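Alpha-L-rhamnosidase (Streptomyces avermitilis, PDB 3W5M) hydrolyses terminal non-reducing alpha-L-rhamnose residues from alpha-L-rhamnosides, including citrus flavonoids and gum arabic, and binds L-rhamnose through a calcium-dependent carbohydrate-binding module. Local coordinates at residues V73-A76 against G77-L80; P271-D275 against S276-A280; S364-P367 against G368-L372; K780-A783 against P784-L788. All blocks are in the same frame, centred on the assembly; numbering follows the deposited sequence.

The four contacts are local turns and segment ends, strung along the chain in numerical order. Contact 1 lies in the N-terminal immunoglobulin-like domain, just after strand 73-74, and contact 2 in a loop of the rhamnose-binding CBM67, away from its calcium site. Contact 3 starts strand 368-377 of a beta-sheet domain; contact 4 starts helix 783-800 of the catalytic (alpha/alpha)6 barrel. No two share a sheet or helix, and none touch: nearest atoms of contacts 1 and 4 are about 15 Å apart, while the centres of contacts 1 and 2, on opposite sides of the chain's centre, are about 83 Å apart. Each is thus a local feature near the surface of its own module of this multidomain enzyme.

Contact 1 of 4, residues V73-A76 against G77-L80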
loop_
_atom_site.group_PDB
_atom_site.type_symbol
_atom_site.label_atom_id
_atom_site.label_comp_id
_atom_site.label_asym_id
_atom_site.label_seq_id
_atom_site.Cartn_x
_atom_site.Cartn_y
_atom_site.Cartn_z
ATOM N N VAL A 73 25.236 5.061 11.795
ATOM C CA VAL A 73 25.903 5.751 12.913
ATOM C C VAL A 73 25.181 7.068 13.181
ATOM O O VAL A 73 25.088 7.929 12.286
ATOM C CB VAL A 73 27.397 6.001 12.611
ATOM C CG1 VAL A 73 28.065 6.733 13.785
ATOM C CG2 VAL A 73 28.104 4.709 12.282
ATOM N N PRO A 74 24.622 7.244 14.402
ATOM C CA PRO A 74 23.839 8.463 14.652
ATOM C C PRO A 74 24.671 9.716 14.749
ATOM O O PRO A 74 25.719 9.748 15.430
ATOM C CB PRO A 74 23.142 8.208 16.001
ATOM C CG PRO A 74 23.788 7.001 16.574
ATOM C CD PRO A 74 24.564 6.282 15.524
ATOM N N TYR A 75 24.214 10.745 14.052
ATOM C CA TYR A 75 24.706 12.105 14.294
ATOM C C TYR A 75 24.752 12.384 15.790
ATOM O O TYR A 75 23.763 12.162 16.493
ATOM C CB TYR A 75 23.802 13.106 13.617
ATOM C CG TYR A 75 24.146 14.550 13.944
ATOM C CD1 TYR A 75 25.222 15.186 13.327
ATOM C CD2 TYR A 75 23.387 15.272 14.875
ATOM C CE1 TYR A 75 25.535 16.508 13.627
ATOM C CE2 TYR A 75 23.692 16.596 15.190
ATOM C CZ TYR A 75 24.761 17.211 14.564
ATOM O OH TYR A 75 25.059 18.518 14.861
ATOM N N ALA A 76 25.889 12.869 16.276
ATOM C CA ALA A 76 26.000 13.165 17.725
ATOM C C ALA A 76 26.665 14.501 17.998
ATOM O O ALA A 76 27.377 14.665 18.980
ATOM C CB ALA A 76 26.700 12.025 18.473
ATOM N N GLY A 77 26.416 15.471 17.132
ATOM C CA GLY A 77 26.862 16.838 17.375
ATOM C C GLY A 77 25.789 17.698 18.023
ATOM O O GLY A 77 24.832 17.174 18.578
ATOM N N PRO A 78 25.951 19.032 17.944
ATOM C CA PRO A 78 25.029 19.996 18.549
ATOM C C PRO A 78 23.627 19.904 17.937
ATOM O O PRO A 78 23.490 19.468 16.803
ATOM C CB PRO A 78 25.697 21.347 18.258
ATOM C CG PRO A 78 27.151 21.016 18.119
ATOM C CD PRO A 78 27.167 19.688 17.425
ATOM N N PRO A 79 22.579 20.279 18.699
ATOM C CA PRO A 79 21.205 20.127 18.197
ATOM C C PRO A 79 21.016 20.748 16.810
ATOM O O PRO A 79 21.430 21.886 16.579
ATOM C CB PRO A 79 20.391 20.902 19.225
ATOM C CG PRO A 79 21.171 20.754 20.488
ATOM C CD PRO A 79 22.598 20.887 20.050
ATOM N N LEU A 80 20.380 20.007 15.900
ATOM C CA LEU A 80 20.078 20.537 14.563
ATOM C C LEU A 80 18.933 21.553 14.573
ATOM O O LEU A 80 18.003 21.446 15.385
ATOM C CB LEU A 80 19.728 19.383 13.605
ATOM C CG LEU A 80 20.748 18.254 13.452
ATOM C CD1 LEU A 80 20.153 17.153 12.568
ATOM C CD2 LEU A 80 22.026 18.796 12.843
#
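Y75 reaches round the turn that follows strand 73-74 and ends on P78, its hydroxyl donating a hydrogen bond to the backbone carbonyl (Y75 OH to P78 O, 2.7 Å). The acceptor lies near the ring plane at its edge, and the hydroxyl approaches within the carbonyl plane on a lone pair, with a C=O...donor angle of 137°. With CG opposite the backbone N (chi1 173°), the ring runs back along G77. The ring is also packed on a face: G77 N sits over its centre, 3.4 Å above the plane, and a CB built on G77 would come within 2.8 Å of Y75 OH. The apolar share falls to L80, whose CD2 meets Y75 CZ obliquely at 3.6 Å. Beyond the turn, W60 makes an edge-to-face pair with the ring, and P25 touches both Y75 and L80. With a phenylalanine in place of Y75 the hydroxyl is gone, which would probably leave P78 O without this donor and the turn less firmly tied to the ring. A polar tip on an otherwise apolar ring therefore lets one residue pack against the turn and probably helps hold a carbonyl in a proline-rich loop.

Contact 2 of 4, residues P271-D275 against S276-A280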
loop_
_atom_site.group_PDB
_atom_site.type_symbol
_atom_site.label_atom_id
_atom_site.label_comp_id
_atom_site.label_asym_id
_atom_site.label_seq_id
_atom_site.Cartn_x
_atom_site.Cartn_y
_atom_site.Cartn_z
ATOM N N PRO A 271 -46.242 12.474 -19.971
ATOM C CA PRO A 271 -46.908 13.705 -19.584
ATOM C C PRO A 271 -48.439 13.664 -19.556
ATOM O O PRO A 271 -49.027 14.178 -18.599
ATOM C CB PRO A 271 -46.402 14.712 -20.617
ATOM C CG PRO A 271 -45.014 14.246 -20.899
ATOM C CD PRO A 271 -45.068 12.738 -20.837
ATOM N N ASP A 272 -49.080 13.068 -20.564
ATOM C CA ASP A 272 -50.538 13.245 -20.705
ATOM C C ASP A 272 -51.415 12.149 -20.091
ATOM O O ASP A 272 -52.624 12.080 -20.346
ATOM C CB ASP A 272 -50.918 13.516 -22.171
ATOM C CG ASP A 272 -50.598 14.949 -22.603
ATOM O OD1 ASP A 272 -50.454 15.823 -21.716
ATOM O OD2 ASP A 272 -50.503 15.199 -23.835
ATOM N N PHE A 273 -50.807 11.328 -19.245
ATOM C CA PHE A 273 -51.488 10.233 -18.566
ATOM C C PHE A 273 -52.466 10.798 -17.543
ATOM O O PHE A 273 -52.159 11.803 -16.888
ATOM C CB PHE A 273 -50.439 9.379 -17.861
ATOM C CG PHE A 273 -51.014 8.234 -17.101
ATOM C CD1 PHE A 273 -51.324 7.050 -17.740
ATOM C CD2 PHE A 273 -51.273 8.361 -15.739
ATOM C CE1 PHE A 273 -51.872 5.986 -17.034
ATOM C CE2 PHE A 273 -51.816 7.311 -15.023
ATOM C CZ PHE A 273 -52.118 6.125 -15.672
ATOM N N ASP A 274 -53.628 10.167 -17.371
ATOM C CA ASP A 274 -54.581 10.725 -16.424
ATOM C C ASP A 274 -54.384 10.174 -15.001
ATOM O O ASP A 274 -54.679 9.023 -14.744
ATOM C CB ASP A 274 -56.023 10.494 -16.851
ATOM C CG ASP A 274 -57.015 10.978 -15.783
ATOM O OD1 ASP A 274 -56.732 12.006 -15.120
ATOM O OD2 ASP A 274 -58.048 10.319 -15.588
ATOM N N ASP A 275 -53.910 11.013 -14.099
ATOM C CA ASP A 275 -53.701 10.559 -12.720
ATOM C C ASP A 275 -54.657 11.325 -11.825
ATOM O O ASP A 275 -54.463 11.420 -10.600
ATOM C CB ASP A 275 -52.241 10.755 -12.303
ATOM C CG ASP A 275 -51.792 12.197 -12.419
ATOM O OD1 ASP A 275 -52.652 13.074 -12.597
ATOM O OD2 ASP A 275 -50.576 12.470 -12.336
ATOM N N SER A 276 -55.698 11.900 -12.420
ATOM C CA SER A 276 -56.573 12.743 -11.612
ATOM C C SER A 276 -57.302 11.948 -10.505
ATOM O O SER A 276 -57.657 12.530 -9.480
ATOM C CB SER A 276 -57.512 13.605 -12.473
ATOM O OG SER A 276 -58.463 12.810 -13.129
ATOM N N GLY A 277 -57.455 10.637 -10.687
ATOM C CA GLY A 277 -58.061 9.749 -9.675
ATOM C C GLY A 277 -57.095 9.173 -8.645
ATOM O O GLY A 277 -57.509 8.427 -7.750
ATOM N N TRP A 278 -55.801 9.498 -8.756
ATOM C CA TRP A 278 -54.763 9.003 -7.820
ATOM C C TRP A 278 -54.784 9.899 -6.565
ATOM O O TRP A 278 -54.827 11.121 -6.693
ATOM C CB TRP A 278 -53.365 9.119 -8.458
ATOM C CG TRP A 278 -53.014 8.138 -9.570
ATOM C CD1 TRP A 278 -53.874 7.429 -10.371
ATOM C CD2 TRP A 278 -51.696 7.806 -10.003
ATOM N NE1 TRP A 278 -53.166 6.658 -11.256
ATOM C CE2 TRP A 278 -51.824 6.887 -11.063
ATOM C CE3 TRP A 278 -50.404 8.215 -9.597
ATOM C CZ2 TRP A 278 -50.709 6.344 -11.725
ATOM C CZ3 TRP A 278 -49.294 7.686 -10.234
ATOM C CH2 TRP A 278 -49.453 6.740 -11.296
ATOM N N PRO A 279 -54.752 9.314 -5.352
ATOM C CA PRO A 279 -54.657 10.136 -4.145
ATOM C C PRO A 279 -53.306 10.820 -4.025
ATOM O O PRO A 279 -52.334 10.405 -4.687
ATOM C CB PRO A 279 -54.778 9.111 -3.007
ATOM C CG PRO A 279 -54.463 7.793 -3.619
ATOM C CD PRO A 279 -54.849 7.875 -5.055
ATOM N N ALA A 280 -53.221 11.850 -3.188
ATOM C CA ALA A 280 -51.938 12.475 -2.885
ATOM C C ALA A 280 -51.019 11.471 -2.180
ATOM O O ALA A 280 -51.485 10.661 -1.368
ATOM C CB ALA A 280 -52.132 13.692 -1.986
HETATM O O HOH W 1 -56.947 8.843 -12.704
#
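A type I beta turn from D275 to W278, in the CBM67 loop between strands 258-260 and 282-286, overlaps an Asx turn on D274 (D274-S276). The beta turn is closed by W278 N donating to D275 O at 3.0 Å, with an N-H...O angle of 161°; the donor stands well above the carbonyl plane. The Asx turn rests on one carboxylate oxygen held twice by the same residue. D274 OD1 takes the S276 hydroxyl on its syn lone pair (OG to OD1, 2.8 Å) and the S276 backbone from above the carboxylate plane (N to OD1, 2.9 Å). S276 OG reaches it because chi1 of 68° sets the hydroxyl between the backbone N and the carbonyl carbon.

The indole of W278 folds back over the turn. D275 CB lies over the five-membered ring in a CH-pi contact, 3.9 Å from its centroid and almost straight over the face, while the D275 carboxylate turns to a salt bridge with R160 of strand 156-165. F273 meets the six-membered ring of the indole, CE2 against W278 CZ2 at 3.6 Å, as an oblique pair with planes 66° apart. An alanine instead of W278 would keep the backbone bond but is likely to open a gap between D275 CB and F273, and towards W158 and R160 in strand 156-165, on which the indole also rests. A water joins the two backbone arms, donating to D274 O at 3.1 Å and accepting from G277 N at 2.7 Å.

Contact 3 of 4, residues S364-P367 against G368-L372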
loop_
_atom_site.group_PDB
_atom_site.type_symbol
_atom_site.label_atom_id
_atom_site.label_comp_id
_atom_site.label_asym_id
_atom_site.label_seq_id
_atom_site.Cartn_x
_atom_site.Cartn_y
_atom_site.Cartn_z
ATOM N N SER A 364 11.341 27.477 -9.766
ATOM C CA SER A 364 9.964 27.718 -10.143
ATOM C C SER A 364 9.419 29.064 -9.705
ATOM O O SER A 364 8.459 29.544 -10.282
ATOM C CB SER A 364 9.060 26.610 -9.594
ATOM O OG SER A 364 8.687 25.698 -10.603
ATOM N N VAL A 365 10.009 29.688 -8.691
ATOM C CA VAL A 365 9.467 30.967 -8.219
ATOM C C VAL A 365 9.911 32.083 -9.158
ATOM O O VAL A 365 10.914 31.929 -9.843
ATOM C CB VAL A 365 9.886 31.304 -6.771
ATOM C CG1 VAL A 365 9.272 30.304 -5.798
ATOM C CG2 VAL A 365 11.394 31.311 -6.630
ATOM N N ARG A 366 9.158 33.175 -9.167
ATOM C CA ARG A 366 9.378 34.306 -10.084
ATOM C C ARG A 366 9.411 35.634 -9.362
ATOM O O ARG A 366 8.765 35.790 -8.311
ATOM C CB ARG A 366 8.231 34.389 -11.102
ATOM C CG ARG A 366 8.082 33.191 -12.006
ATOM C CD ARG A 366 6.862 33.378 -12.903
ATOM N NE ARG A 366 6.696 32.235 -13.801
ATOM C CZ ARG A 366 5.704 32.082 -14.678
ATOM N NH1 ARG A 366 4.769 33.017 -14.836
ATOM N NH2 ARG A 366 5.672 30.989 -15.424
ATOM N N PRO A 367 10.132 36.620 -9.941
ATOM C CA PRO A 367 9.925 37.998 -9.519
ATOM C C PRO A 367 8.548 38.431 -9.951
ATOM O O PRO A 367 8.094 38.046 -11.023
ATOM C CB PRO A 367 10.971 38.786 -10.330
ATOM C CG PRO A 367 11.381 37.895 -11.454
ATOM C CD PRO A 367 11.258 36.497 -10.892
ATOM N N GLY A 368 7.880 39.225 -9.142
ATOM C CA GLY A 368 6.567 39.693 -9.508
ATOM C C GLY A 368 5.550 38.596 -9.290
ATOM O O GLY A 368 5.589 37.895 -8.273
ATOM N N ALA A 369 4.668 38.425 -10.268
ATOM C CA ALA A 369 3.457 37.656 -10.081
ATOM C C ALA A 369 3.690 36.149 -10.111
ATOM O O ALA A 369 4.388 35.602 -10.976
ATOM C CB ALA A 369 2.389 38.072 -11.082
ATOM N N ASN A 370 3.083 35.496 -9.129
ATOM C CA ASN A 370 3.224 34.063 -8.915
ATOM C C ASN A 370 1.842 33.481 -8.641
ATOM O O ASN A 370 0.941 34.197 -8.185
ATOM C CB ASN A 370 4.130 33.779 -7.709
ATOM C CG ASN A 370 5.591 34.068 -7.975
ATOM O OD1 ASN A 370 6.374 33.158 -8.212
ATOM N ND2 ASN A 370 5.981 35.350 -7.876
ATOM N N ALA A 371 1.662 32.197 -8.946
ATOM C CA ALA A 371 0.443 31.487 -8.565
ATOM C C ALA A 371 0.824 30.130 -7.927
ATOM O O ALA A 371 1.655 29.395 -8.451
ATOM C CB ALA A 371 -0.430 31.257 -9.788
ATOM N N LEU A 372 0.211 29.824 -6.790
ATOM C CA LEU A 372 0.363 28.507 -6.155
ATOM C C LEU A 372 -1.028 27.864 -6.206
ATOM O O LEU A 372 -2.038 28.530 -6.021
ATOM C CB LEU A 372 0.895 28.654 -4.727
ATOM C CG LEU A 372 1.102 27.368 -3.930
ATOM C CD1 LEU A 372 2.206 26.544 -4.551
ATOM C CD2 LEU A 372 1.433 27.713 -2.478
HETATM O O HOH W 2 5.040 35.911 -13.496
#
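This is a side-chain-to-backbone brace at the start of strand 368-377, where the amide of N370 reaches back to both polar backbone atoms of R366 in the preceding loop. The evidence is a pair of bonds of like length. R366 N donates to N370 OD1 at 2.9 Å, in the amide carbonyl plane and on a lone pair, with an N-H...O angle of 147°. In return, N370 ND2 donates to R366 O at 2.9 Å along a nearly straight path of 172°; R366 O lies in the plane of the N370 amide, though the donor stands above the R366 carbonyl plane. Using both ends, the amide matches the donor and acceptor of R366 much as a strand neighbour would, which would hold it against rotation; CG opposite the carbonyl carbon (chi1 -72°) places it there. A weak bond from N370 ND2 to G368 O (2.6 Å) adds to the grip. The chain bends back at G368, whose positive phi favours glycine. The extended R366 side chain passes A369 O, with water 2 accepting from R366 NH1 at 3.2 Å and donating to A369 O at 2.6 Å. The strand so begun runs antiparallel between strands 303-311 and 328-333: G368 and N370 bond through their backbones to L311 and F309, while V365 packs on L333 and V316.

Contact 4 of 4, residues K780-A783 against P784-L788; sequences KDAA and PYTDL
D781 opens the approach to helix 783-800 and touches its first turn: OD2 lies 3.6 Å from P784 CD, the two side chains crossing at about a right angle. Its other oxygen gives a weak capping bond, accepting from A783 N (OD1 to N, 3.3 Å). That reach follows from CG standing opposite the backbone N (chi1 -179°), which swings the carboxylate forward over the helix start. A782 comes next and supplies the first helical acceptor. T786 N donates to A782 O at 2.9 Å, nearly along the C=O axis, and T786 OG1 adds a weak bond to A782 O at 3.3 Å, so both donors come from one residue a turn ahead. A783 continues the pattern, with D787 N donating to A783 O at 2.9 Å. Its methyl is packed tightly against the proline that follows (A783 CB to P784 CD, 3.5 Å). P784 has no N-H to give, and as a first-turn residue it would have no i-4 helical carbonyl to meet, so the proline is tolerated here. Within the catalytic (alpha/alpha)6 barrel, this start leans on two earlier helices: A782 and T786 touch T776 and A772 of helix 756-777, and Y785 packs on L727 of helix 713-732, its hydroxyl hydrogen-bonded to H724 there.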
loop_
_atom_site.group_PDB
_atom_site.type_symbol
_atom_site.label_atom_id
_atom_site.label_comp_id
_atom_site.label_asym_id
_atom_site.label_seq_id
_atom_site.Cartn_x
_atom_site.Cartn_y
_atom_site.Cartn_z
ATOM N N LYS A 780 19.954 -5.017 27.169
ATOM C CA LYS A 780 18.987 -4.937 28.252
ATOM C C LYS A 780 18.937 -6.290 28.966
ATOM O O LYS A 780 19.559 -7.253 28.518
ATOM C CB LYS A 780 17.606 -4.561 27.716
ATOM C CG LYS A 780 17.476 -3.113 27.266
ATOM C CD LYS A 780 16.046 -2.809 26.853
ATOM C CE LYS A 780 15.857 -1.326 26.565
ATOM N NZ LYS A 780 15.389 -0.551 27.751
ATOM N N ASP A 781 18.193 -6.353 30.067
ATOM C CA ASP A 781 18.056 -7.591 30.842
ATOM C C ASP A 781 17.066 -8.577 30.189
ATOM O O ASP A 781 15.856 -8.353 30.202
ATOM C CB ASP A 781 17.627 -7.275 32.278
ATOM C CG ASP A 781 17.487 -8.531 33.142
ATOM O OD1 ASP A 781 18.143 -9.557 32.831
ATOM O OD2 ASP A 781 16.714 -8.482 34.131
ATOM N N ALA A 782 17.589 -9.681 29.667
ATOM C CA ALA A 782 16.787 -10.615 28.875
ATOM C C ALA A 782 16.153 -11.716 29.717
ATOM O O ALA A 782 15.264 -12.409 29.230
ATOM C CB ALA A 782 17.627 -11.230 27.766
ATOM N N ALA A 783 16.595 -11.863 30.968
ATOM C CA ALA A 783 16.185 -13.006 31.812
ATOM C C ALA A 783 14.674 -13.180 31.970
ATOM O O ALA A 783 14.192 -14.309 31.820
ATOM C CB ALA A 783 16.910 -13.013 33.171
ATOM N N PRO A 784 13.914 -12.086 32.221
ATOM C CA PRO A 784 12.453 -12.228 32.276
ATOM C C PRO A 784 11.835 -12.845 31.017
ATOM O O PRO A 784 10.946 -13.688 31.123
ATOM C CB PRO A 784 11.965 -10.789 32.451
ATOM C CG PRO A 784 13.080 -10.096 33.143
ATOM C CD PRO A 784 14.337 -10.721 32.610
ATOM N N TYR A 785 12.292 -12.420 29.833
ATOM C CA TYR A 785 11.779 -12.960 28.580
ATOM C C TYR A 785 12.247 -14.380 28.299
ATOM O O TYR A 785 11.496 -15.202 27.770
ATOM C CB TYR A 785 12.207 -12.071 27.413
ATOM C CG TYR A 785 11.755 -10.639 27.525
ATOM C CD1 TYR A 785 10.424 -10.324 27.810
ATOM C CD2 TYR A 785 12.652 -9.588 27.302
ATOM C CE1 TYR A 785 9.992 -9.004 27.896
ATOM C CE2 TYR A 785 12.232 -8.260 27.377
ATOM C CZ TYR A 785 10.901 -7.974 27.672
ATOM O OH TYR A 785 10.484 -6.660 27.750
ATOM N N THR A 786 13.500 -14.665 28.626
ATOM C CA THR A 786 14.021 -15.998 28.411
ATOM C C THR A 786 13.259 -16.991 29.289
ATOM O O THR A 786 12.935 -18.104 28.847
ATOM C CB THR A 786 15.531 -16.062 28.698
ATOM O OG1 THR A 786 16.209 -15.242 27.739
ATOM C CG2 THR A 786 16.044 -17.478 28.539
ATOM N N ASP A 787 12.995 -16.574 30.519
ATOM C CA ASP A 787 12.249 -17.385 31.477
ATOM C C ASP A 787 10.812 -17.613 31.001
ATOM O O ASP A 787 10.287 -18.736 31.088
ATOM C CB ASP A 787 12.259 -16.716 32.858
ATOM C CG ASP A 787 11.246 -17.342 33.826
ATOM O OD1 ASP A 787 11.348 -18.556 34.102
ATOM O OD2 ASP A 787 10.337 -16.618 34.295
ATOM N N LEU A 788 10.184 -16.552 30.486
ATOM C CA LEU A 788 8.839 -16.672 29.898
ATOM C C LEU A 788 8.816 -17.663 28.761
ATOM O O LEU A 788 7.925 -18.500 28.718
ATOM C CB LEU A 788 8.311 -15.317 29.417
ATOM C CG LEU A 788 6.946 -15.378 28.716
ATOM C CD1 LEU A 788 5.843 -15.914 29.631
ATOM C CD2 LEU A 788 6.565 -14.001 28.188
#